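Local coordinates for protein putative methyltransferase (Emericella variicolor, PDB 7DMB) that probably transfers methyl groups from S-adenosyl-L-methionine, acting in trans alongside a polyketide synthase in calbistrin biosynthesis, and is seen here with the spent cofactor bound, at residues S184-L189 with F309-S314; E359-V364 with A376-R381; L200-I205 with V278-N283. All blocks are in the same frame, centred on the assembly; numbering follows the deposited sequence.

Overall arrangement
The first partners to appear along the chain are residues 184-189, which run from a short strand into helix 187-196; their counterparts, 309-314, arrive much later, so contact 1 closes a long loop. Contact 3 opens and closes within that loop: 200-205, the strand following the helix, pairs with 278-283, on the strand next to 306-313 in the sheet. Contact 2 comes after both, as a local hairpin of 359-364 with 376-381. All three reach one seven-stranded sheet. Contact 3 joins two neighbouring strands in its middle, contact 2 its last two, and contact 1 sets the start of a helix against the next strand, which lies between the strands of 278-283 and 376-381.

Contact 1: residues S184-L189 with F309-S314; sequences SEVRPL and FNQELS
F309, V186 and Q311 carry most of this buried contact, in which the residues leading into a helix settle on one strand of a sheet. The phenyl ring of F309, whose CG stands anti to the backbone N (chi1 170°), is met by two aliphatic neighbours. V186 brings CG1 to within 3.8 Å of the ring's far atom, F309 CZ, while L189 sets CD2 3.9 Å from F309 CD1; both methyls approach at a slant. Beyond the ring, the same V186 CG1 lies 4.0 Å from Q311 NE2, its side chain running across that of the glutamine at about a right angle. Q311 is extended beyond CG (chi2 177°), which carries its amide up to S184, with NE2 3.5 Å from S184 OG. The link between these two polar ends is the amide of N377, whose OD1 accepts from Q311 NE2 and whose ND2 bonds to S184 OG; Q311 OE1 in turn meets the hydroxyl of S282. Behind the contact, E185 OE2 caps the start of the helix by accepting from R187 N. The turn into the helix and the helix's first turn thus cover this face of the sheet, consistent with a Rossmann-like alpha/beta/alpha methyltransferase.

Contact 2: residues E359-V364 with A376-R381; sequences EGLHAV and ANMLAR
H362 holds its imidazole beside L379, whose CD2 comes up obliquely to 4.3 Å from H362 CD2; F307 meets the same ring in an edge-to-face stack, and H362 NE2 is hydrogen-bonded to the backbone N of D33. E359 and R381 bring two more flat groups together, side by side and pointing the same way, their planes 52° apart and their charged atoms not in contact; E359 OE2 instead touches the arginine's aliphatic part, 3.9 Å from R381 CD. Between these antiparallel strands the backbone register slips by one residue. L379 O accepts from both H362 N, at 2.6 Å, and A363 N, at 3.2 Å, while L379 N returns a nearly straight bond (176°) to A363 O: a classic beta bulge. At the corner a water bridges G360 O and R381 N, and beyond it E359 N bonds directly to R381 O at 2.9 Å. L361 CD2 presses to 3.5 Å from M378 CB, and V364 CG1 lies alongside M378 CG. These two strands form the hairpin that ends the sheet, with 376-381 next to strand 306-313. L361, M378 and A380 face helix 346-355, whereas A363 and L379 pack on V32 of strand 31-32.

Contact 3: residues L200-I205 with V278-N283; sequences LRILEI and VVIASN. With SAH (S-adenosyl-L-homocysteine), chain C.
I205 N bonds to I280 O across the two strands at 2.7 Å; the donor lies nearly in line with the C=O (175° at the oxygen), though the bond bends at the hydrogen (150°), and E204 CA makes a weaker CA-H...O contact with the same oxygen. It belongs to a parallel ladder. I280 N gives its hydrogen to L203 O at 2.8 Å, L203 N bonds to V278 O, and V278 N reaches back to R201 O over a longer 3.3 Å. On one face of the pair, I202 and I280 lie side by side, with I202 CG2 3.7 Å from I280 CG1, and L200 slants across V278. On the other, I205 CG1, anti to its own carbonyl carbon (chi1 -51°), turns back to meet V279 CG1. E204 extends past I280, sending a buried carboxylate toward the ends of the strands. Its OE1 is bonded to the hydroxyls of Y232 and T213, while a water 3.0 Å from OE2 also lies beside I205 O and accepts from S282 N, spanning the point where the strands begin to part. S-adenosyl-L-homocysteine occupies this end: its amino N donates to S282 O at 3.2 Å, and I205 CG2 sits 4.0 Å from its adenine C2. G206 O, T209 N and G211 N, just after the first strand, hold the ligand too. Two adjacent parallel strands whose C-terminal ends open onto the cofactor, one of them followed by a glycine-rich loop, are characteristic of Rossmann-type folds, here in the form consistent with S-adenosylmethionine-dependent methyltransferases.

Contact 1: residues S184-L189 with F309-S314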
ATOM      1  N   SER A 184      -2.896  -9.473   4.456  1.00 15.01           N
ATOM      2  CA  SER A 184      -3.728  -8.979   5.547  1.00 14.88           C
ATOM      3  C   SER A 184      -5.117  -9.585   5.459  1.00 17.62           C
ATOM      4  O   SER A 184      -5.725  -9.616   4.376  1.00 18.00           O
ATOM      5  CB  SER A 184      -3.861  -7.451   5.512  1.00 16.07           C
ATOM      6  OG  SER A 184      -2.609  -6.784   5.532  1.00 13.17           O
ATOM      7  N   GLU A 185      -5.615 -10.066   6.587  1.00 17.02           N
ATOM      8  CA  GLU A 185      -7.005 -10.497   6.708  1.00 17.55           C
ATOM      9  C   GLU A 185      -7.801  -9.349   7.332  1.00 14.24           C
ATOM     10  O   GLU A 185      -7.667  -9.078   8.533  1.00 17.79           O
ATOM     11  CB  GLU A 185      -7.108 -11.768   7.548  1.00 14.76           C
ATOM     12  CG  GLU A 185      -8.494 -12.398   7.534  1.00 15.49           C
ATOM     13  CD  GLU A 185      -9.023 -12.579   6.127  1.00 14.62           C
ATOM     14  OE1 GLU A 185      -8.610 -13.551   5.474  1.00 20.62           O
ATOM     15  OE2 GLU A 185      -9.841 -11.748   5.668  1.00 18.01           O
ATOM     16  N   VAL A 186      -8.596  -8.651   6.516  1.00 11.46           N
ATOM     17  CA  VAL A 186      -9.380  -7.510   6.985  1.00 14.31           C
ATOM     18  C   VAL A 186     -10.882  -7.745   6.893  1.00 15.95           C
ATOM     19  O   VAL A 186     -11.654  -6.879   7.312  1.00 18.44           O
ATOM     20  CB  VAL A 186      -9.009  -6.193   6.256  1.00 10.89           C
ATOM     21  CG1 VAL A 186      -7.511  -5.984   6.181  1.00 11.32           C
ATOM     22  CG2 VAL A 186      -9.624  -6.134   4.863  1.00 11.07           C
ATOM     23  N   ARG A 187     -11.322  -8.882   6.363  1.00 17.93           N
ATOM     24  CA  ARG A 187     -12.747  -9.145   6.152  1.00 19.57           C
ATOM     25  C   ARG A 187     -13.547  -9.298   7.452  1.00 18.46           C
ATOM     26  O   ARG A 187     -14.725  -8.910   7.486  1.00 16.03           O
ATOM     27  CB  ARG A 187     -12.925 -10.391   5.272  1.00 17.83           C
ATOM     28  CG  ARG A 187     -12.328 -10.235   3.877  1.00 20.27           C
ATOM     29  CD  ARG A 187     -12.364 -11.529   3.075  1.00 19.10           C
ATOM     30  NE  ARG A 187     -11.417 -12.511   3.593  1.00 22.17           N
ATOM     31  CZ  ARG A 187     -11.385 -13.783   3.218  1.00 28.08           C
ATOM     32  NH1 ARG A 187     -12.253 -14.224   2.314  1.00 25.00           N
ATOM     33  NH2 ARG A 187     -10.494 -14.614   3.753  1.00 21.59           N
ATOM     34  N   PRO A 188     -12.987  -9.885   8.523  1.00 16.68           N
ATOM     35  CA  PRO A 188     -13.743  -9.890   9.789  1.00 16.36           C
ATOM     36  C   PRO A 188     -14.031  -8.495  10.319  1.00 16.97           C
ATOM     37  O   PRO A 188     -15.122  -8.274  10.860  1.00 17.62           O
ATOM     38  CB  PRO A 188     -12.846 -10.690  10.743  1.00 15.82           C
ATOM     39  CG  PRO A 188     -12.026 -11.554   9.844  1.00 22.71           C
ATOM     40  CD  PRO A 188     -11.798 -10.753   8.602  1.00 18.97           C
ATOM     41  N   LEU A 189     -13.098  -7.543  10.184  1.00 14.05           N
ATOM     42  CA  LEU A 189     -13.398  -6.172  10.598  1.00 14.21           C
ATOM     43  C   LEU A 189     -14.519  -5.581   9.754  1.00 16.21           C
ATOM     44  O   LEU A 189     -15.454  -4.961  10.281  1.00 11.33           O
ATOM     45  CB  LEU A 189     -12.166  -5.279  10.493  1.00  9.79           C
ATOM     46  CG  LEU A 189     -12.512  -3.814  10.797  1.00 11.94           C
ATOM     47  CD1 LEU A 189     -12.992  -3.698  12.234  1.00 12.50           C
ATOM     48  CD2 LEU A 189     -11.351  -2.838  10.543  1.00 17.18           C
ATOM     49  N   PHE A 309     -10.361   3.484   8.166  1.00 11.50           N
ATOM     50  CA  PHE A 309      -9.543   2.283   8.122  1.00 10.70           C
ATOM     51  C   PHE A 309      -8.445   2.522   7.099  1.00 12.37           C
ATOM     52  O   PHE A 309      -8.725   2.703   5.906  1.00 10.41           O
ATOM     53  CB  PHE A 309     -10.347   1.027   7.789  1.00 13.21           C
ATOM     54  CG  PHE A 309      -9.483  -0.162   7.502  1.00 12.66           C
ATOM     55  CD1 PHE A 309      -8.768  -0.774   8.515  1.00 16.65           C
ATOM     56  CD2 PHE A 309      -9.329  -0.627   6.212  1.00 11.41           C
ATOM     57  CE1 PHE A 309      -7.938  -1.847   8.246  1.00 15.15           C
ATOM     58  CE2 PHE A 309      -8.519  -1.700   5.949  1.00 12.64           C
ATOM     59  CZ  PHE A 309      -7.811  -2.302   6.968  1.00 11.37           C
ATOM     60  N   ASN A 310      -7.206   2.539   7.575  1.00 10.54           N
ATOM     61  CA  ASN A 310      -6.055   3.002   6.803  1.00 13.78           C
ATOM     62  C   ASN A 310      -5.006   1.891   6.761  1.00 13.38           C
ATOM     63  O   ASN A 310      -4.408   1.545   7.786  1.00 14.76           O
ATOM     64  CB  ASN A 310      -5.499   4.289   7.419  1.00 13.74           C
ATOM     65  CG  ASN A 310      -4.423   4.951   6.567  1.00 12.93           C
ATOM     66  OD1 ASN A 310      -4.409   4.845   5.341  1.00 15.07           O
ATOM     67  ND2 ASN A 310      -3.519   5.655   7.229  1.00 10.25           N
ATOM     68  N   GLN A 311      -4.807   1.312   5.586  1.00 10.93           N
ATOM     69  CA  GLN A 311      -3.797   0.282   5.379  1.00 13.28           C
ATOM     70  C   GLN A 311      -2.568   0.951   4.777  1.00 12.55           C
ATOM     71  O   GLN A 311      -2.654   1.533   3.688  1.00 12.02           O
ATOM     72  CB  GLN A 311      -4.339  -0.808   4.453  1.00 13.78           C
ATOM     73  CG  GLN A 311      -3.522  -2.099   4.371  1.00 16.24           C
ATOM     74  CD  GLN A 311      -4.197  -3.132   3.486  1.00 17.07           C
ATOM     75  OE1 GLN A 311      -4.380  -2.917   2.280  1.00 16.06           O
ATOM     76  NE2 GLN A 311      -4.593  -4.254   4.084  1.00 15.66           N
ATOM     77  N   GLU A 312      -1.428   0.871   5.470  1.00 12.00           N
ATOM     78  CA  GLU A 312      -0.285   1.694   5.077  1.00 12.40           C
ATOM     79  C   GLU A 312       1.049   0.992   5.305  1.00 13.31           C
ATOM     80  O   GLU A 312       1.346   0.525   6.407  1.00 10.10           O
ATOM     81  CB  GLU A 312      -0.304   3.030   5.829  1.00 11.72           C
ATOM     82  CG  GLU A 312      -1.097   4.139   5.126  1.00 12.92           C
ATOM     83  CD  GLU A 312      -0.369   4.679   3.897  1.00 14.28           C
ATOM     84  OE1 GLU A 312       0.874   4.469   3.791  1.00 12.31           O
ATOM     85  OE2 GLU A 312      -1.024   5.335   3.054  1.00 12.03           O
ATOM     86  N   LEU A 313       1.872   0.973   4.263  1.00 13.61           N
ATOM     87  CA  LEU A 313       3.206   0.392   4.361  1.00 14.86           C
ATOM     88  C   LEU A 313       4.059   1.087   5.417  1.00 13.38           C
ATOM     89  O   LEU A 313       4.071   2.316   5.533  1.00  9.46           O
ATOM     90  CB  LEU A 313       3.905   0.484   3.010  1.00 16.49           C
ATOM     91  CG  LEU A 313       3.275  -0.405   1.953  1.00 15.23           C
ATOM     92  CD1 LEU A 313       3.791   0.010   0.584  1.00 16.08           C
ATOM     93  CD2 LEU A 313       3.608  -1.855   2.268  1.00 14.43           C
ATOM     94  N   SER A 314       4.761   0.278   6.199  1.00 14.77           N
ATOM     95  CA  SER A 314       5.958   0.737   6.897  1.00 15.33           C
ATOM     96  C   SER A 314       6.950  -0.419   7.100  1.00 11.36           C
ATOM     97  O   SER A 314       7.372  -0.684   8.230  1.00 14.66           O
ATOM     98  CB  SER A 314       5.577   1.398   8.234  1.00 14.97           C
ATOM     99  OG  SER A 314       4.670   0.623   9.007  1.00 11.82           O
TER

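Contact 2: residues E359-V364 with A376-R381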
ATOM      1  N   GLU A 359      -9.228  10.328  17.436  1.00 17.78           N
ATOM      2  CA  GLU A 359      -8.777   9.883  18.755  1.00 18.21           C
ATOM      3  C   GLU A 359      -7.453   9.129  18.665  1.00 20.95           C
ATOM      4  O   GLU A 359      -7.288   8.083  19.298  1.00 25.56           O
ATOM      5  CB  GLU A 359      -9.821   8.981  19.425  1.00 16.08           C
ATOM      6  CG  GLU A 359     -11.231   9.552  19.510  1.00 19.32           C
ATOM      7  CD  GLU A 359     -12.229   8.581  20.158  1.00 28.44           C
ATOM      8  OE1 GLU A 359     -13.323   9.038  20.577  1.00 27.19           O
ATOM      9  OE2 GLU A 359     -11.924   7.360  20.245  1.00 25.36           O
ATOM     10  N   GLY A 360      -6.510   9.630  17.873  1.00 22.87           N
ATOM     11  CA  GLY A 360      -5.368   8.790  17.610  1.00 13.54           C
ATOM     12  C   GLY A 360      -5.802   7.482  16.970  1.00 20.39           C
ATOM     13  O   GLY A 360      -6.906   7.339  16.412  1.00 20.33           O
ATOM     14  N   LEU A 361      -4.907   6.504  17.067  1.00 17.73           N
ATOM     15  CA  LEU A 361      -5.238   5.162  16.623  1.00 18.08           C
ATOM     16  C   LEU A 361      -6.274   4.533  17.551  1.00 14.69           C
ATOM     17  O   LEU A 361      -6.342   4.831  18.743  1.00 17.84           O
ATOM     18  CB  LEU A 361      -3.974   4.287  16.569  1.00 17.48           C
ATOM     19  CG  LEU A 361      -2.981   4.492  15.422  1.00 15.83           C
ATOM     20  CD1 LEU A 361      -1.706   3.696  15.678  1.00 13.28           C
ATOM     21  CD2 LEU A 361      -3.602   4.089  14.079  1.00 14.62           C
ATOM     22  N   HIS A 362      -7.099   3.657  16.981  1.00 15.04           N
ATOM     23  CA  HIS A 362      -8.051   2.860  17.741  1.00 13.49           C
ATOM     24  C   HIS A 362      -7.558   1.426  17.878  1.00 15.43           C
ATOM     25  O   HIS A 362      -7.415   0.914  18.989  1.00 19.66           O
ATOM     26  CB  HIS A 362      -9.429   2.921  17.055  1.00 18.49           C
ATOM     27  CG  HIS A 362     -10.531   2.255  17.811  1.00 16.18           C
ATOM     28  ND1 HIS A 362     -11.241   2.893  18.807  1.00 23.64           N
ATOM     29  CD2 HIS A 362     -11.079   1.025  17.685  1.00 15.90           C
ATOM     30  CE1 HIS A 362     -12.171   2.075  19.273  1.00 20.65           C
ATOM     31  NE2 HIS A 362     -12.089   0.933  18.614  1.00 21.16           N
ATOM     32  N   ALA A 363      -7.273   0.773  16.754  1.00 17.10           N
ATOM     33  CA  ALA A 363      -6.737  -0.580  16.729  1.00 14.49           C
ATOM     34  C   ALA A 363      -5.720  -0.683  15.599  1.00 14.33           C
ATOM     35  O   ALA A 363      -5.799   0.050  14.607  1.00 14.10           O
ATOM     36  CB  ALA A 363      -7.845  -1.624  16.540  1.00 15.92           C
ATOM     37  N   VAL A 364      -4.733  -1.563  15.768  1.00 15.04           N
ATOM     38  CA  VAL A 364      -3.733  -1.814  14.728  1.00 16.46           C
ATOM     39  C   VAL A 364      -3.435  -3.303  14.683  1.00 14.79           C
ATOM     40  O   VAL A 364      -3.212  -3.934  15.723  1.00 16.19           O
ATOM     41  CB  VAL A 364      -2.418  -1.034  14.924  1.00 15.10           C
ATOM     42  CG1 VAL A 364      -1.570  -1.163  13.674  1.00 13.05           C
ATOM     43  CG2 VAL A 364      -2.676   0.404  15.185  1.00 14.46           C
ATOM     44  N   ALA A 376       0.727  -1.904   7.924  1.00 12.29           N
ATOM     45  CA  ALA A 376      -0.041  -1.745   9.159  1.00 16.96           C
ATOM     46  C   ALA A 376      -1.511  -1.457   8.820  1.00 11.31           C
ATOM     47  O   ALA A 376      -1.808  -0.529   8.061  1.00 10.03           O
ATOM     48  CB  ALA A 376       0.536  -0.624  10.028  1.00  8.38           C
ATOM     49  N   ASN A 377      -2.421  -2.260   9.380  1.00 14.55           N
ATOM     50  CA  ASN A 377      -3.870  -2.086   9.206  1.00 12.76           C
ATOM     51  C   ASN A 377      -4.385  -1.297  10.403  1.00 12.66           C
ATOM     52  O   ASN A 377      -4.518  -1.848  11.501  1.00 12.01           O
ATOM     53  CB  ASN A 377      -4.596  -3.431   9.098  1.00 11.56           C
ATOM     54  CG  ASN A 377      -4.153  -4.253   7.882  1.00 18.65           C
ATOM     55  OD1 ASN A 377      -4.563  -3.988   6.742  1.00 16.06           O
ATOM     56  ND2 ASN A 377      -3.295  -5.249   8.123  1.00 18.61           N
ATOM     57  N   MET A 378      -4.680  -0.012  10.190  1.00 12.92           N
ATOM     58  CA  MET A 378      -4.984   0.924  11.271  1.00 12.58           C
ATOM     59  C   MET A 378      -6.445   1.359  11.221  1.00 13.25           C
ATOM     60  O   MET A 378      -6.952   1.745  10.159  1.00 12.50           O
ATOM     61  CB  MET A 378      -4.081   2.154  11.189  1.00  8.52           C
ATOM     62  CG  MET A 378      -2.610   1.858  11.394  1.00 12.76           C
ATOM     63  SD  MET A 378      -1.545   3.238  10.941  1.00 12.46           S
ATOM     64  CE  MET A 378      -1.429   3.019   9.171  1.00  8.67           C
ATOM     65  N   LEU A 379      -7.110   1.323  12.369  1.00 11.23           N
ATOM     66  CA  LEU A 379      -8.462   1.853  12.509  1.00 14.05           C
ATOM     67  C   LEU A 379      -8.415   3.056  13.444  1.00 14.62           C
ATOM     68  O   LEU A 379      -7.799   2.999  14.512  1.00 18.05           O
ATOM     69  CB  LEU A 379      -9.423   0.778  13.030  1.00 14.96           C
ATOM     70  CG  LEU A 379     -10.923   1.091  12.989  1.00 19.48           C
ATOM     71  CD1 LEU A 379     -11.414   1.401  11.569  1.00 11.62           C
ATOM     72  CD2 LEU A 379     -11.727  -0.068  13.579  1.00 18.95           C
ATOM     73  N   ALA A 380      -9.008   4.159  13.021  1.00 14.44           N
ATOM     74  CA  ALA A 380      -9.015   5.379  13.812  1.00 14.61           C
ATOM     75  C   ALA A 380     -10.429   5.928  13.820  1.00 15.32           C
ATOM     76  O   ALA A 380     -11.132   5.848  12.808  1.00 13.58           O
ATOM     77  CB  ALA A 380      -8.051   6.418  13.249  1.00 10.80           C
ATOM     78  N   ARG A 381     -10.833   6.471  14.967  1.00 14.38           N
ATOM     79  CA  ARG A 381     -12.171   7.000  15.195  1.00 18.11           C
ATOM     80  C   ARG A 381     -12.139   8.522  15.232  1.00 20.50           C
ATOM     81  O   ARG A 381     -11.186   9.131  15.727  1.00 22.23           O
ATOM     82  CB  ARG A 381     -12.754   6.478  16.517  1.00 20.39           C
ATOM     83  CG  ARG A 381     -14.236   6.706  16.687  1.00 20.34           C
ATOM     84  CD  ARG A 381     -14.783   6.053  17.957  1.00 22.79           C
ATOM     85  NE  ARG A 381     -16.035   5.363  17.640  1.00 35.18           N
ATOM     86  CZ  ARG A 381     -17.224   5.652  18.157  1.00 28.98           C
ATOM     87  NH1 ARG A 381     -17.371   6.625  19.058  1.00 31.58           N
ATOM     88  NH2 ARG A 381     -18.267   4.956  17.758  1.00 28.59           N
TER
HETATM   89  O   HOH W   1      -9.337   6.415  17.172  1.00 14.29           O

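Contact 3: residues L200-I205 with V278-N283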
ATOM      1  N   LEU A 200     -24.301   0.500   5.821  1.00 13.44           N
ATOM      2  CA  LEU A 200     -23.032   1.215   5.883  1.00 12.51           C
ATOM      3  C   LEU A 200     -22.838   2.109   4.661  1.00 15.43           C
ATOM      4  O   LEU A 200     -23.054   1.688   3.521  1.00 15.44           O
ATOM      5  CB  LEU A 200     -21.882   0.204   5.999  1.00 14.50           C
ATOM      6  CG  LEU A 200     -20.648   0.616   6.812  1.00 19.33           C
ATOM      7  CD1 LEU A 200     -20.984   0.797   8.289  1.00 10.75           C
ATOM      8  CD2 LEU A 200     -19.495  -0.388   6.607  1.00 17.98           C
ATOM      9  N   ARG A 201     -22.465   3.360   4.910  1.00 15.41           N
ATOM     10  CA  ARG A 201     -22.034   4.281   3.863  1.00 17.63           C
ATOM     11  C   ARG A 201     -20.504   4.286   3.858  1.00 14.15           C
ATOM     12  O   ARG A 201     -19.876   4.711   4.833  1.00 12.51           O
ATOM     13  CB  ARG A 201     -22.627   5.671   4.106  1.00 15.31           C
ATOM     14  CG  ARG A 201     -24.169   5.655   4.156  1.00 20.30           C
ATOM     15  CD  ARG A 201     -24.761   6.938   4.735  1.00 20.27           C
ATOM     16  NE  ARG A 201     -24.288   7.204   6.097  1.00 23.96           N
ATOM     17  CZ  ARG A 201     -24.424   8.373   6.728  1.00 24.34           C
ATOM     18  NH1 ARG A 201     -25.030   9.384   6.122  1.00 22.85           N
ATOM     19  NH2 ARG A 201     -23.950   8.540   7.964  1.00 18.43           N
ATOM     20  N   ILE A 202     -19.909   3.760   2.787  1.00 15.46           N
ATOM     21  CA  ILE A 202     -18.462   3.560   2.689  1.00 16.07           C
ATOM     22  C   ILE A 202     -17.931   4.404   1.540  1.00 17.79           C
ATOM     23  O   ILE A 202     -18.551   4.470   0.471  1.00 15.06           O
ATOM     24  CB  ILE A 202     -18.050   2.086   2.454  1.00 15.48           C
ATOM     25  CG1 ILE A 202     -18.533   1.167   3.556  1.00 17.62           C
ATOM     26  CG2 ILE A 202     -16.520   1.950   2.367  1.00 18.36           C
ATOM     27  CD1 ILE A 202     -19.605   0.219   3.071  1.00 21.46           C
ATOM     28  N   LEU A 203     -16.778   5.038   1.761  1.00 13.20           N
ATOM     29  CA  LEU A 203     -16.038   5.710   0.705  1.00 14.15           C
ATOM     30  C   LEU A 203     -14.607   5.203   0.752  1.00 14.48           C
ATOM     31  O   LEU A 203     -14.003   5.164   1.829  1.00 16.40           O
ATOM     32  CB  LEU A 203     -16.075   7.231   0.871  1.00 13.35           C
ATOM     33  CG  LEU A 203     -15.477   8.069  -0.268  1.00 11.72           C
ATOM     34  CD1 LEU A 203     -16.367   9.273  -0.581  1.00 12.08           C
ATOM     35  CD2 LEU A 203     -14.078   8.515   0.082  1.00 10.20           C
ATOM     36  N   GLU A 204     -14.055   4.807  -0.391  1.00 13.34           N
ATOM     37  CA  GLU A 204     -12.639   4.432  -0.439  1.00 12.41           C
ATOM     38  C   GLU A 204     -11.835   5.493  -1.197  1.00 12.47           C
ATOM     39  O   GLU A 204     -12.160   5.827  -2.347  1.00 11.42           O
ATOM     40  CB  GLU A 204     -12.437   3.051  -1.065  1.00 13.36           C
ATOM     41  CG  GLU A 204     -10.965   2.694  -1.240  1.00 10.20           C
ATOM     42  CD  GLU A 204     -10.790   1.287  -1.715  1.00 13.67           C
ATOM     43  OE1 GLU A 204     -11.828   0.619  -1.940  1.00 12.06           O
ATOM     44  OE2 GLU A 204      -9.627   0.845  -1.868  1.00  9.94           O
ATOM     45  N   ILE A 205     -10.807   6.038  -0.527  1.00 11.40           N
ATOM     46  CA  ILE A 205      -9.849   6.964  -1.125  1.00 10.06           C
ATOM     47  C   ILE A 205      -8.864   6.175  -1.979  1.00 12.14           C
ATOM     48  O   ILE A 205      -8.435   5.082  -1.592  1.00 11.75           O
ATOM     49  CB  ILE A 205      -9.079   7.750  -0.035  1.00 14.14           C
ATOM     50  CG1 ILE A 205     -10.024   8.393   0.983  1.00 15.94           C
ATOM     51  CG2 ILE A 205      -8.139   8.799  -0.666  1.00  7.25           C
ATOM     52  CD1 ILE A 205     -10.798   9.518   0.412  1.00 14.74           C
ATOM     53  N   VAL A 278     -17.628   4.865   7.208  1.00 17.28           N
ATOM     54  CA  VAL A 278     -16.288   4.294   7.126  1.00 16.96           C
ATOM     55  C   VAL A 278     -15.618   4.855   5.881  1.00 16.34           C
ATOM     56  O   VAL A 278     -16.203   4.839   4.788  1.00 15.04           O
ATOM     57  CB  VAL A 278     -16.302   2.748   7.087  1.00 14.37           C
ATOM     58  CG1 VAL A 278     -14.872   2.192   7.075  1.00 14.80           C
ATOM     59  CG2 VAL A 278     -17.070   2.178   8.287  1.00 13.22           C
ATOM     60  N   VAL A 279     -14.404   5.367   6.044  1.00 11.64           N
ATOM     61  CA  VAL A 279     -13.548   5.730   4.917  1.00 13.64           C
ATOM     62  C   VAL A 279     -12.423   4.708   4.856  1.00 16.09           C
ATOM     63  O   VAL A 279     -11.767   4.444   5.872  1.00 13.61           O
ATOM     64  CB  VAL A 279     -12.994   7.164   5.048  1.00 13.42           C
ATOM     65  CG1 VAL A 279     -11.859   7.401   4.061  1.00  7.11           C
ATOM     66  CG2 VAL A 279     -14.105   8.189   4.836  1.00 15.56           C
ATOM     67  N   ILE A 280     -12.222   4.116   3.678  1.00 12.28           N
ATOM     68  CA  ILE A 280     -11.164   3.134   3.444  1.00 11.51           C
ATOM     69  C   ILE A 280     -10.036   3.802   2.660  1.00 12.33           C
ATOM     70  O   ILE A 280     -10.291   4.555   1.709  1.00 10.89           O
ATOM     71  CB  ILE A 280     -11.688   1.901   2.677  1.00 12.10           C
ATOM     72  CG1 ILE A 280     -12.990   1.341   3.291  1.00 11.38           C
ATOM     73  CG2 ILE A 280     -10.604   0.823   2.555  1.00  9.98           C
ATOM     74  CD1 ILE A 280     -12.765   0.509   4.494  1.00 14.39           C
ATOM     75  N   ALA A 281      -8.784   3.507   3.038  1.00 10.85           N
ATOM     76  CA  ALA A 281      -7.632   3.986   2.273  1.00 10.59           C
ATOM     77  C   ALA A 281      -6.467   3.006   2.392  1.00 14.13           C
ATOM     78  O   ALA A 281      -5.995   2.732   3.503  1.00 14.24           O
ATOM     79  CB  ALA A 281      -7.223   5.383   2.746  1.00 10.42           C
ATOM     80  N   SER A 282      -5.989   2.487   1.251  1.00  8.01           N
ATOM     81  CA  SER A 282      -4.869   1.549   1.262  1.00 12.65           C
ATOM     82  C   SER A 282      -3.746   2.152   0.427  1.00 12.86           C
ATOM     83  O   SER A 282      -3.834   2.228  -0.806  1.00 12.60           O
ATOM     84  CB  SER A 282      -5.279   0.178   0.744  1.00 14.41           C
ATOM     85  OG  SER A 282      -4.171  -0.699   0.599  1.00 13.92           O
ATOM     86  N   ASN A 283      -2.717   2.612   1.131  1.00 10.99           N
ATOM     87  CA  ASN A 283      -1.454   3.024   0.541  1.00 13.69           C
ATOM     88  C   ASN A 283      -1.654   4.164  -0.455  1.00 15.26           C
ATOM     89  O   ASN A 283      -0.991   4.245  -1.487  1.00 15.10           O
ATOM     90  CB  ASN A 283      -0.738   1.817  -0.065  1.00 12.71           C
ATOM     91  CG  ASN A 283      -0.004   1.008   1.002  1.00 17.49           C
ATOM     92  OD1 ASN A 283       0.837   1.552   1.730  1.00 12.42           O
ATOM     93  ND2 ASN A 283      -0.371  -0.268   1.149  1.00 15.80           N
TER
HETATM   94  N   SAH C 401      -5.373   1.386  -3.466  1.00 15.46           N
HETATM   95  CA  SAH C 401      -4.395   1.109  -4.553  1.00 14.67           C
HETATM   96  CB  SAH C 401      -2.988   0.849  -4.004  1.00 15.20           C
HETATM   97  CG  SAH C 401      -2.232   2.122  -3.689  1.00 17.36           C
HETATM   98  SD  SAH C 401      -1.735   3.077  -5.156  1.00 20.33           S
HETATM   99  C   SAH C 401      -4.867  -0.103  -5.361  1.00 17.36           C
HETATM  100  O   SAH C 401      -4.744  -0.025  -6.601  1.00 17.92           O
HETATM  101  OXT SAH C 401      -5.365  -1.061  -4.722  1.00 15.90           O
HETATM  102  C5' SAH C 401      -2.220   4.750  -4.658  1.00 18.53           C
HETATM  103  C4' SAH C 401      -3.512   5.187  -5.314  1.00 17.74           C
HETATM  104  O4' SAH C 401      -3.932   6.445  -4.730  1.00 14.96           O
HETATM  105  C3' SAH C 401      -3.393   5.425  -6.822  1.00 16.97           C
HETATM  106  O3' SAH C 401      -4.477   4.790  -7.485  1.00 18.10           O
HETATM  107  C2' SAH C 401      -3.417   6.953  -6.938  1.00 16.11           C
HETATM  108  O2' SAH C 401      -3.970   7.449  -8.139  1.00 17.30           O
HETATM  109  C1' SAH C 401      -4.282   7.348  -5.749  1.00 15.98           C
HETATM  110  N9  SAH C 401      -4.005   8.698  -5.268  1.00 13.67           N
HETATM  111  C8  SAH C 401      -2.780   9.316  -5.282  1.00 16.71           C
HETATM  112  N7  SAH C 401      -2.798  10.525  -4.783  1.00 11.81           N
HETATM  113  C5  SAH C 401      -4.122  10.728  -4.428  1.00 14.15           C
HETATM  114  C6  SAH C 401      -4.785  11.826  -3.845  1.00 15.14           C
HETATM  115  N6  SAH C 401      -4.178  12.963  -3.520  1.00 11.64           N
HETATM  116  N1  SAH C 401      -6.116  11.703  -3.617  1.00 14.53           N
HETATM  117  C2  SAH C 401      -6.718  10.554  -3.952  1.00 11.65           C
HETATM  118  N3  SAH C 401      -6.197   9.459  -4.498  1.00 15.63           N
HETATM  119  C4  SAH C 401      -4.878   9.606  -4.719  1.00 12.32           C
HETATM  120  O   HOH W   2      -7.300   2.611  -1.219  1.00 11.31           O